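Local coordinates for selenium-binding protein (Sulfolobus tokodaii, PDB 2ECE) that is of unknown function but belongs to the selenium-binding protein family, for which selenium binding is generally assumed, and has a beta-propeller fold, at residues Val134-Thr142 against Ile152-Pro163; Val201-Val209 against Asn250-Pro258. One frame throughout, in Å; residues are numbered along the deposited sequence.

Contact 1 (Val134-Thr142 against Ile152-Pro163); sequences VSGYSRLHT and ISALGNEEGEGP
Ser138 and Asn157 meet through a short hydrogen bond, 2.7 Å from Ser138 OG to Asn157 O. A first torsion of 70° sets OG between the backbone N and the carbonyl carbon, from where it meets the Asn157 carbonyl from above its plane. Gly160 N, closing the type I turn Asn157-Gly160, reaches the same oxygen from the opposite face, so two donors grip it. Ser138 OG, lying in the guanidinium plane of Arg139, in turn accepts a nearly straight bond from NH1 of that residue (3.0 Å). That nitrogen also reaches a water bound to Glu158 O, while Glu214 forms a salt bridge with Arg139 NE.

Farther along, Ser153 OG accepts from Thr142 N at 2.9 Å and is also hydrogen-bonded to Tyr191 O. His141 N gives a bond to Ser153 O, and Ser153 N returns one to Thr142 O. Leu140 and Ala154 share the face opposite Ser138; Leu140 CG also packs on Ile152 CG2 at 3.8 Å, and Ala154 CB meets Tyr137 CB at 3.5 Å. The tyrosine ring brings its edge to Pro163 O, 3.4 Å from Tyr137 CE1, and its hydroxyl bonds to Glu181 and Arg184.

In the second shell, Asn157 OD1 takes the Glu161 N-H and helps hold the turn, and strand 165-169 packs against Leu140 and Ile152 through Leu167. Beyond the corners at Arg139 and Leu155-Gly156 the chains stay together through Ser138 N to Gly156 O and the 157-160 turn. Leu140-Thr142 and Ile152-Ala154 alone belong to the antiparallel hairpin of strands 140-145 and 150-154, first two of a four-stranded propeller blade.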
loop_
_atom_site.group_PDB
_atom_site.type_symbol
_atom_site.label_atom_id
_atom_site.label_comp_id
_atom_site.label_asym_id
_atom_site.label_seq_id
_atom_site.Cartn_x
_atom_site.Cartn_y
_atom_site.Cartn_z
ATOM N N VAL A 134 1.211 -5.615 -24.385
ATOM C CA VAL A 134 1.039 -6.987 -23.921
ATOM C C VAL A 134 -0.151 -7.231 -22.994
ATOM O O VAL A 134 -0.873 -8.210 -23.159
ATOM C CB VAL A 134 2.311 -7.481 -23.194
ATOM C CG1 VAL A 134 2.141 -8.927 -22.752
ATOM C CG2 VAL A 134 3.518 -7.342 -24.109
ATOM N N SER A 135 -0.355 -6.348 -22.019
ATOM C CA SER A 135 -1.437 -6.522 -21.051
ATOM C C SER A 135 -2.713 -5.741 -21.342
ATOM O O SER A 135 -3.788 -6.131 -20.890
ATOM C CB SER A 135 -0.953 -6.130 -19.654
ATOM O OG SER A 135 -0.827 -4.723 -19.555
ATOM N N GLY A 136 -2.597 -4.633 -22.070
ATOM C CA GLY A 136 -3.765 -3.819 -22.364
ATOM C C GLY A 136 -4.164 -2.955 -21.172
ATOM O O GLY A 136 -5.259 -2.391 -21.142
ATOM N N TYR A 137 -3.272 -2.859 -20.185
ATOM C CA TYR A 137 -3.510 -2.063 -18.980
ATOM C C TYR A 137 -2.522 -0.906 -18.841
ATOM O O TYR A 137 -1.415 -0.944 -19.393
ATOM C CB TYR A 137 -3.384 -2.930 -17.718
ATOM C CG TYR A 137 -4.454 -3.976 -17.518
ATOM C CD1 TYR A 137 -5.803 -3.667 -17.690
ATOM C CD2 TYR A 137 -4.124 -5.264 -17.083
ATOM C CE1 TYR A 137 -6.799 -4.612 -17.430
ATOM C CE2 TYR A 137 -5.111 -6.214 -16.821
ATOM C CZ TYR A 137 -6.445 -5.878 -16.995
ATOM O OH TYR A 137 -7.425 -6.798 -16.713
ATOM N N SER A 138 -2.919 0.115 -18.086
ATOM C CA SER A 138 -2.054 1.267 -17.839
ATOM C C SER A 138 -2.254 1.759 -16.404
ATOM O O SER A 138 -3.272 1.445 -15.775
ATOM C CB SER A 138 -2.347 2.398 -18.840
ATOM O OG SER A 138 -3.612 2.995 -18.612
ATOM N N ARG A 139 -1.283 2.528 -15.906
ATOM C CA ARG A 139 -1.295 3.080 -14.546
ATOM C C ARG A 139 -1.186 1.941 -13.534
ATOM O O ARG A 139 -2.176 1.531 -12.917
ATOM C CB ARG A 139 -2.565 3.903 -14.299
ATOM C CG ARG A 139 -2.551 5.309 -14.924
ATOM C CD ARG A 139 -2.794 5.298 -16.437
ATOM N NE ARG A 139 -3.009 6.654 -16.947
ATOM C CZ ARG A 139 -3.537 6.947 -18.139
ATOM N NH1 ARG A 139 -3.914 5.985 -18.973
ATOM N NH2 ARG A 139 -3.700 8.212 -18.492
ATOM N N LEU A 140 0.038 1.447 -13.372
ATOM C CA LEU A 140 0.336 0.318 -12.495
ATOM C C LEU A 140 0.450 0.694 -11.027
ATOM O O LEU A 140 1.143 1.651 -10.658
ATOM C CB LEU A 140 1.611 -0.369 -12.976
ATOM C CG LEU A 140 1.417 -1.371 -14.122
ATOM C CD1 LEU A 140 0.554 -0.784 -15.232
ATOM C CD2 LEU A 140 2.787 -1.780 -14.643
ATOM N N HIS A 141 -0.229 -0.089 -10.192
ATOM C CA HIS A 141 -0.286 0.170 -8.760
ATOM C C HIS A 141 0.416 -0.861 -7.860
ATOM O O HIS A 141 1.610 -0.750 -7.583
ATOM C CB HIS A 141 -1.765 0.297 -8.359
ATOM C CG HIS A 141 -1.983 0.769 -6.956
ATOM N ND1 HIS A 141 -1.985 2.105 -6.608
ATOM C CD2 HIS A 141 -2.205 0.082 -5.811
ATOM C CE1 HIS A 141 -2.200 2.220 -5.310
ATOM N NE2 HIS A 141 -2.337 1.007 -4.802
ATOM N N THR A 142 -0.330 -1.869 -7.425
ATOM C CA THR A 142 0.191 -2.892 -6.516
ATOM C C THR A 142 1.043 -3.993 -7.152
ATOM O O THR A 142 0.720 -4.492 -8.228
ATOM C CB THR A 142 -0.966 -3.583 -5.759
ATOM O OG1 THR A 142 -1.752 -2.590 -5.080
ATOM C CG2 THR A 142 -0.416 -4.612 -4.729
ATOM N N ILE A 152 0.836 -7.576 -10.876
ATOM C CA ILE A 152 0.764 -6.128 -10.731
ATOM C C ILE A 152 -0.612 -5.626 -11.128
ATOM O O ILE A 152 -1.096 -5.937 -12.210
ATOM C CB ILE A 152 1.811 -5.423 -11.630
ATOM C CG1 ILE A 152 3.206 -6.000 -11.355
ATOM C CG2 ILE A 152 1.790 -3.923 -11.370
ATOM C CD1 ILE A 152 4.287 -5.465 -12.267
ATOM N N SER A 153 -1.245 -4.845 -10.260
ATOM C CA SER A 153 -2.563 -4.316 -10.579
ATOM C C SER A 153 -2.433 -3.029 -11.393
ATOM O O SER A 153 -1.404 -2.353 -11.347
ATOM C CB SER A 153 -3.354 -4.050 -9.297
ATOM O OG SER A 153 -2.748 -3.028 -8.530
ATOM N N ALA A 154 -3.479 -2.703 -12.147
ATOM C CA ALA A 154 -3.489 -1.501 -12.976
ATOM C C ALA A 154 -4.863 -0.838 -12.897
ATOM O O ALA A 154 -5.889 -1.514 -12.897
ATOM C CB ALA A 154 -3.142 -1.861 -14.430
ATOM N N LEU A 155 -4.875 0.490 -12.828
ATOM C CA LEU A 155 -6.111 1.255 -12.710
ATOM C C LEU A 155 -7.047 1.256 -13.923
ATOM O O LEU A 155 -8.260 1.389 -13.767
ATOM C CB LEU A 155 -5.783 2.701 -12.336
ATOM C CG LEU A 155 -5.778 3.153 -10.867
ATOM C CD1 LEU A 155 -5.391 2.026 -9.934
ATOM C CD2 LEU A 155 -4.861 4.348 -10.730
ATOM N N GLY A 156 -6.509 1.112 -15.129
ATOM C CA GLY A 156 -7.387 1.120 -16.288
ATOM C C GLY A 156 -6.818 0.485 -17.541
ATOM O O GLY A 156 -5.772 -0.161 -17.491
ATOM N N ASN A 157 -7.522 0.638 -18.665
ATOM C CA ASN A 157 -7.045 0.088 -19.929
ATOM C C ASN A 157 -6.066 1.082 -20.553
ATOM O O ASN A 157 -5.796 2.137 -19.972
ATOM C CB ASN A 157 -8.211 -0.179 -20.893
ATOM C CG ASN A 157 -9.019 1.067 -21.203
ATOM O OD1 ASN A 157 -8.617 2.188 -20.897
ATOM N ND2 ASN A 157 -10.168 0.872 -21.833
ATOM N N GLU A 158 -5.545 0.765 -21.736
ATOM C CA GLU A 158 -4.580 1.659 -22.363
ATOM C C GLU A 158 -5.091 3.069 -22.632
ATOM O O GLU A 158 -4.295 3.992 -22.766
ATOM C CB GLU A 158 -3.996 1.037 -23.651
ATOM C CG GLU A 158 -4.982 0.515 -24.684
ATOM C CD GLU A 158 -5.506 -0.879 -24.367
ATOM O OE1 GLU A 158 -6.586 -0.989 -23.756
ATOM O OE2 GLU A 158 -4.835 -1.869 -24.727
ATOM N N GLU A 159 -6.409 3.251 -22.679
ATOM C CA GLU A 159 -6.984 4.575 -22.930
ATOM C C GLU A 159 -7.265 5.393 -21.673
ATOM O O GLU A 159 -7.701 6.538 -21.760
ATOM C CB GLU A 159 -8.296 4.460 -23.706
ATOM C CG GLU A 159 -8.189 3.910 -25.114
ATOM C CD GLU A 159 -9.510 4.027 -25.863
ATOM O OE1 GLU A 159 -9.975 3.010 -26.422
ATOM O OE2 GLU A 159 -10.085 5.140 -25.889
ATOM N N GLY A 160 -7.033 4.811 -20.503
ATOM C CA GLY A 160 -7.300 5.548 -19.281
ATOM C C GLY A 160 -8.688 5.273 -18.731
ATOM O O GLY A 160 -9.077 5.839 -17.709
ATOM N N GLU A 161 -9.449 4.426 -19.419
ATOM C CA GLU A 161 -10.783 4.047 -18.953
ATOM C C GLU A 161 -10.633 2.652 -18.344
ATOM O O GLU A 161 -9.568 2.323 -17.823
ATOM C CB GLU A 161 -11.786 4.026 -20.118
ATOM C CG GLU A 161 -12.011 5.402 -20.762
ATOM C CD GLU A 161 -12.530 6.440 -19.777
ATOM O OE1 GLU A 161 -12.233 7.641 -19.957
ATOM O OE2 GLU A 161 -13.243 6.063 -18.825
ATOM N N GLY A 162 -11.679 1.834 -18.410
ATOM C CA GLY A 162 -11.606 0.493 -17.849
ATOM C C GLY A 162 -11.991 -0.578 -18.851
ATOM O O GLY A 162 -12.324 -0.255 -19.989
ATOM N N PRO A 163 -11.999 -1.863 -18.458
ATOM C CA PRO A 163 -11.667 -2.372 -17.125
ATOM C C PRO A 163 -10.189 -2.270 -16.782
ATOM O O PRO A 163 -9.331 -2.300 -17.656
ATOM C CB PRO A 163 -12.110 -3.836 -17.185
ATOM C CG PRO A 163 -13.120 -3.867 -18.313
ATOM C CD PRO A 163 -12.486 -2.952 -19.318
HETATM O O HOH W 1 -3.974 6.953 -21.768
#

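Contact 2 (Val201-Val209 against Asn250-Pro258); sequences VLVSSEWAV and NRMALELRP
Trp207 turns the edge of its indole to Met252, a Met-aromatic contact in which SD lies near the ring plane. The ring N-H makes a weak hydrogen bond to that sulfur, with Trp207 NE1 and Met252 SD 3.6 Å apart. With CG anti to the backbone N (chi1 -171°), the indole brings Trp207 CD1 to within 3.7 Å of Leu254 CD2, which approaches the ring obliquely.

Ser205 OG donates to Leu254 O at 2.6 Å, in the carbonyl plane and on a lone pair, and is also hydrogen-bonded to Asp192 N. With an alanine here, Leu254 O and Asp192 N would probably each lose a polar mate in a buried setting. Between these side chains, Glu206 and Ala253 form a single antiparallel bridge, Ala253 N lying 2.9 Å from Glu206 O. At the other end, Leu256 CD1 rests over the backbone near Val203 O (3.4 Å) and touches Val203 CG2.

Segment 201-209 begins with strand 201-204 of one four-stranded sheet and runs on as a loop; strand 250-258 is outermost in the next sheet along the chain. Val203 and Leu256 pack on strand 229-234, Ala253 and Leu254 on strand 266-274, while Trp207 meets Trp405 of helix 403-409.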
loop_
_atom_site.group_PDB
_atom_site.type_symbol
_atom_site.label_atom_id
_atom_site.label_comp_id
_atom_site.label_asym_id
_atom_site.label_seq_id
_atom_site.Cartn_x
_atom_site.Cartn_y
_atom_site.Cartn_z
ATOM N N VAL A 201 -7.705 -18.256 -3.453
ATOM C CA VAL A 201 -8.640 -17.195 -3.771
ATOM C C VAL A 201 -7.886 -15.885 -3.773
ATOM O O VAL A 201 -6.999 -15.653 -2.946
ATOM C CB VAL A 201 -9.834 -17.132 -2.781
ATOM C CG1 VAL A 201 -9.721 -18.228 -1.759
ATOM C CG2 VAL A 201 -9.911 -15.767 -2.124
ATOM N N LEU A 202 -8.240 -15.040 -4.731
ATOM C CA LEU A 202 -7.630 -13.736 -4.880
ATOM C C LEU A 202 -8.748 -12.733 -4.660
ATOM O O LEU A 202 -9.890 -12.974 -5.050
ATOM C CB LEU A 202 -7.043 -13.591 -6.290
ATOM C CG LEU A 202 -6.389 -12.260 -6.680
ATOM C CD1 LEU A 202 -5.282 -12.524 -7.700
ATOM C CD2 LEU A 202 -7.427 -11.302 -7.247
ATOM N N VAL A 203 -8.423 -11.626 -4.008
ATOM C CA VAL A 203 -9.398 -10.577 -3.748
ATOM C C VAL A 203 -8.856 -9.317 -4.398
ATOM O O VAL A 203 -7.645 -9.091 -4.394
ATOM C CB VAL A 203 -9.574 -10.353 -2.221
ATOM C CG1 VAL A 203 -10.234 -11.567 -1.596
ATOM C CG2 VAL A 203 -8.214 -10.119 -1.568
ATOM N N SER A 204 -9.743 -8.509 -4.969
ATOM C CA SER A 204 -9.346 -7.266 -5.620
ATOM C C SER A 204 -10.320 -6.166 -5.204
ATOM O O SER A 204 -11.486 -6.448 -4.893
ATOM C CB SER A 204 -9.357 -7.438 -7.148
ATOM O OG SER A 204 -10.660 -7.741 -7.634
ATOM N N SER A 205 -9.847 -4.922 -5.210
ATOM C CA SER A 205 -10.672 -3.783 -4.791
ATOM C C SER A 205 -11.014 -2.783 -5.900
ATOM O O SER A 205 -10.863 -3.082 -7.084
ATOM C CB SER A 205 -9.986 -3.060 -3.625
ATOM O OG SER A 205 -8.681 -2.646 -3.980
ATOM N N GLU A 206 -11.477 -1.594 -5.515
ATOM C CA GLU A 206 -11.873 -0.592 -6.509
ATOM C C GLU A 206 -11.674 0.862 -6.077
ATOM O O GLU A 206 -12.147 1.281 -5.017
ATOM C CB GLU A 206 -13.357 -0.740 -6.870
ATOM C CG GLU A 206 -13.865 -2.132 -7.240
ATOM C CD GLU A 206 -15.365 -2.111 -7.541
ATOM O OE1 GLU A 206 -16.060 -1.244 -6.973
ATOM O OE2 GLU A 206 -15.854 -2.955 -8.326
ATOM N N TRP A 207 -10.986 1.629 -6.916
ATOM C CA TRP A 207 -10.786 3.046 -6.652
ATOM C C TRP A 207 -11.570 3.755 -7.756
ATOM O O TRP A 207 -12.761 4.003 -7.599
ATOM C CB TRP A 207 -9.302 3.409 -6.708
ATOM C CG TRP A 207 -8.992 4.809 -6.236
ATOM C CD1 TRP A 207 -9.725 5.566 -5.360
ATOM C CD2 TRP A 207 -7.817 5.575 -6.539
ATOM N NE1 TRP A 207 -9.073 6.749 -5.093
ATOM C CE2 TRP A 207 -7.901 6.781 -5.801
ATOM C CE3 TRP A 207 -6.699 5.358 -7.354
ATOM C CZ2 TRP A 207 -6.909 7.765 -5.859
ATOM C CZ3 TRP A 207 -5.711 6.339 -7.411
ATOM C CH2 TRP A 207 -5.823 7.527 -6.666
ATOM N N ALA A 208 -10.910 4.040 -8.876
ATOM C CA ALA A 208 -11.541 4.694 -10.023
ATOM C C ALA A 208 -10.555 4.567 -11.178
ATOM O O ALA A 208 -9.396 4.240 -10.945
ATOM C CB ALA A 208 -11.813 6.164 -9.715
ATOM N N VAL A 209 -10.999 4.811 -12.410
ATOM C CA VAL A 209 -10.098 4.701 -13.555
ATOM C C VAL A 209 -9.175 5.913 -13.635
ATOM O O VAL A 209 -9.441 6.947 -13.022
ATOM C CB VAL A 209 -10.869 4.574 -14.893
ATOM C CG1 VAL A 209 -11.809 3.378 -14.839
ATOM C CG2 VAL A 209 -11.622 5.859 -15.192
ATOM N N ASN A 250 -20.653 4.172 0.735
ATOM C CA ASN A 250 -19.203 4.356 0.837
ATOM C C ASN A 250 -18.507 4.361 -0.518
ATOM O O ASN A 250 -18.992 3.765 -1.479
ATOM C CB ASN A 250 -18.582 3.270 1.721
ATOM C CG ASN A 250 -19.141 3.275 3.132
ATOM O OD1 ASN A 250 -19.196 4.317 3.784
ATOM N ND2 ASN A 250 -19.551 2.104 3.614
ATOM N N ARG A 251 -17.365 5.036 -0.586
ATOM C CA ARG A 251 -16.591 5.109 -1.818
ATOM C C ARG A 251 -15.087 4.937 -1.572
ATOM O O ARG A 251 -14.550 5.351 -0.547
ATOM C CB ARG A 251 -16.854 6.440 -2.531
ATOM C CG ARG A 251 -18.274 6.589 -3.069
ATOM C CD ARG A 251 -18.566 5.561 -4.153
ATOM N NE ARG A 251 -19.877 5.756 -4.772
ATOM C CZ ARG A 251 -21.034 5.385 -4.228
ATOM N NH1 ARG A 251 -21.054 4.788 -3.043
ATOM N NH2 ARG A 251 -22.176 5.615 -4.873
ATOM N N MET A 252 -14.431 4.330 -2.552
ATOM C CA MET A 252 -13.011 4.050 -2.528
ATOM C C MET A 252 -12.712 2.844 -1.628
ATOM O O MET A 252 -12.356 2.993 -0.454
ATOM C CB MET A 252 -12.240 5.279 -2.038
ATOM C CG MET A 252 -12.410 6.520 -2.922
ATOM S SD MET A 252 -11.311 7.885 -2.493
ATOM C CE MET A 252 -12.291 9.329 -3.013
ATOM N N ALA A 253 -12.723 1.661 -2.240
ATOM C CA ALA A 253 -12.427 0.414 -1.548
ATOM C C ALA A 253 -10.943 0.229 -1.895
ATOM O O ALA A 253 -10.640 -0.294 -2.978
ATOM C CB ALA A 253 -13.280 -0.724 -2.130
ATOM N N LEU A 254 -10.031 0.610 -1.001
ATOM C CA LEU A 254 -8.625 0.546 -1.290
ATOM C C LEU A 254 -7.915 -0.779 -0.880
ATOM O O LEU A 254 -7.907 -1.753 -1.646
ATOM C CB LEU A 254 -7.926 1.840 -0.651
ATOM C CG LEU A 254 -8.535 3.121 -1.289
ATOM C CD1 LEU A 254 -7.590 4.243 -0.964
ATOM C CD2 LEU A 254 -8.717 3.037 -2.821
ATOM N N GLU A 255 -7.027 -0.609 0.128
ATOM C CA GLU A 255 -6.114 -1.637 0.619
ATOM C C GLU A 255 -6.654 -2.909 1.193
ATOM O O GLU A 255 -7.423 -2.901 2.174
ATOM C CB GLU A 255 -5.112 -1.014 1.630
ATOM C CG GLU A 255 -4.289 0.182 1.137
ATOM C CD GLU A 255 -3.309 -0.151 0.017
ATOM O OE1 GLU A 255 -2.787 -1.282 -0.007
ATOM O OE2 GLU A 255 -3.042 0.728 -0.832
ATOM N N LEU A 256 -6.204 -4.018 0.608
ATOM C CA LEU A 256 -6.685 -5.352 0.991
ATOM C C LEU A 256 -5.675 -6.074 1.842
ATOM O O LEU A 256 -4.530 -6.248 1.419
ATOM C CB LEU A 256 -6.990 -6.204 -0.259
ATOM C CG LEU A 256 -8.318 -5.923 -0.957
ATOM C CD1 LEU A 256 -8.299 -6.459 -2.377
ATOM C CD2 LEU A 256 -9.440 -6.552 -0.145
ATOM N N ARG A 257 -6.076 -6.506 3.032
ATOM C CA ARG A 257 -5.129 -7.173 3.909
ATOM C C ARG A 257 -5.641 -8.475 4.515
ATOM O O ARG A 257 -6.323 -8.475 5.538
ATOM C CB ARG A 257 -4.705 -6.229 5.041
ATOM C CG ARG A 257 -4.008 -4.946 4.579
ATOM C CD ARG A 257 -2.599 -5.202 4.017
ATOM N NE ARG A 257 -1.908 -3.943 3.715
ATOM C CZ ARG A 257 -2.076 -3.233 2.603
ATOM N NH1 ARG A 257 -2.905 -3.651 1.656
ATOM N NH2 ARG A 257 -1.437 -2.082 2.453
ATOM N N PRO A 258 -5.341 -9.606 3.861
ATOM C CA PRO A 258 -5.769 -10.918 4.363
ATOM C C PRO A 258 -4.991 -11.139 5.668
ATOM O O PRO A 258 -3.916 -10.555 5.843
ATOM C CB PRO A 258 -5.273 -11.884 3.283
ATOM C CG PRO A 258 -5.215 -11.033 2.034
ATOM C CD PRO A 258 -4.671 -9.726 2.552
#

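From the N terminus, contact 1 closes first, over nine intervening residues that hold the ends of strands 140-145 and 150-154 and the turn joining them. Contact 2 opens only afterwards and spans forty residues, including strands 229-234 and 239-245, before strand 250-258 returns to segment 201-209. The two are therefore in series, neither nesting nor crossing, yet they touch: Leu155 packs against Ala208, and Gly160 against Val209, just ahead of helix 210-213. Asp192, immediately before strand 193-196, is shared, since its carboxylate bonds to Thr142 of contact 1 and to Leu256 N of contact 2. Three consecutive sheets of the propeller are thereby tied together.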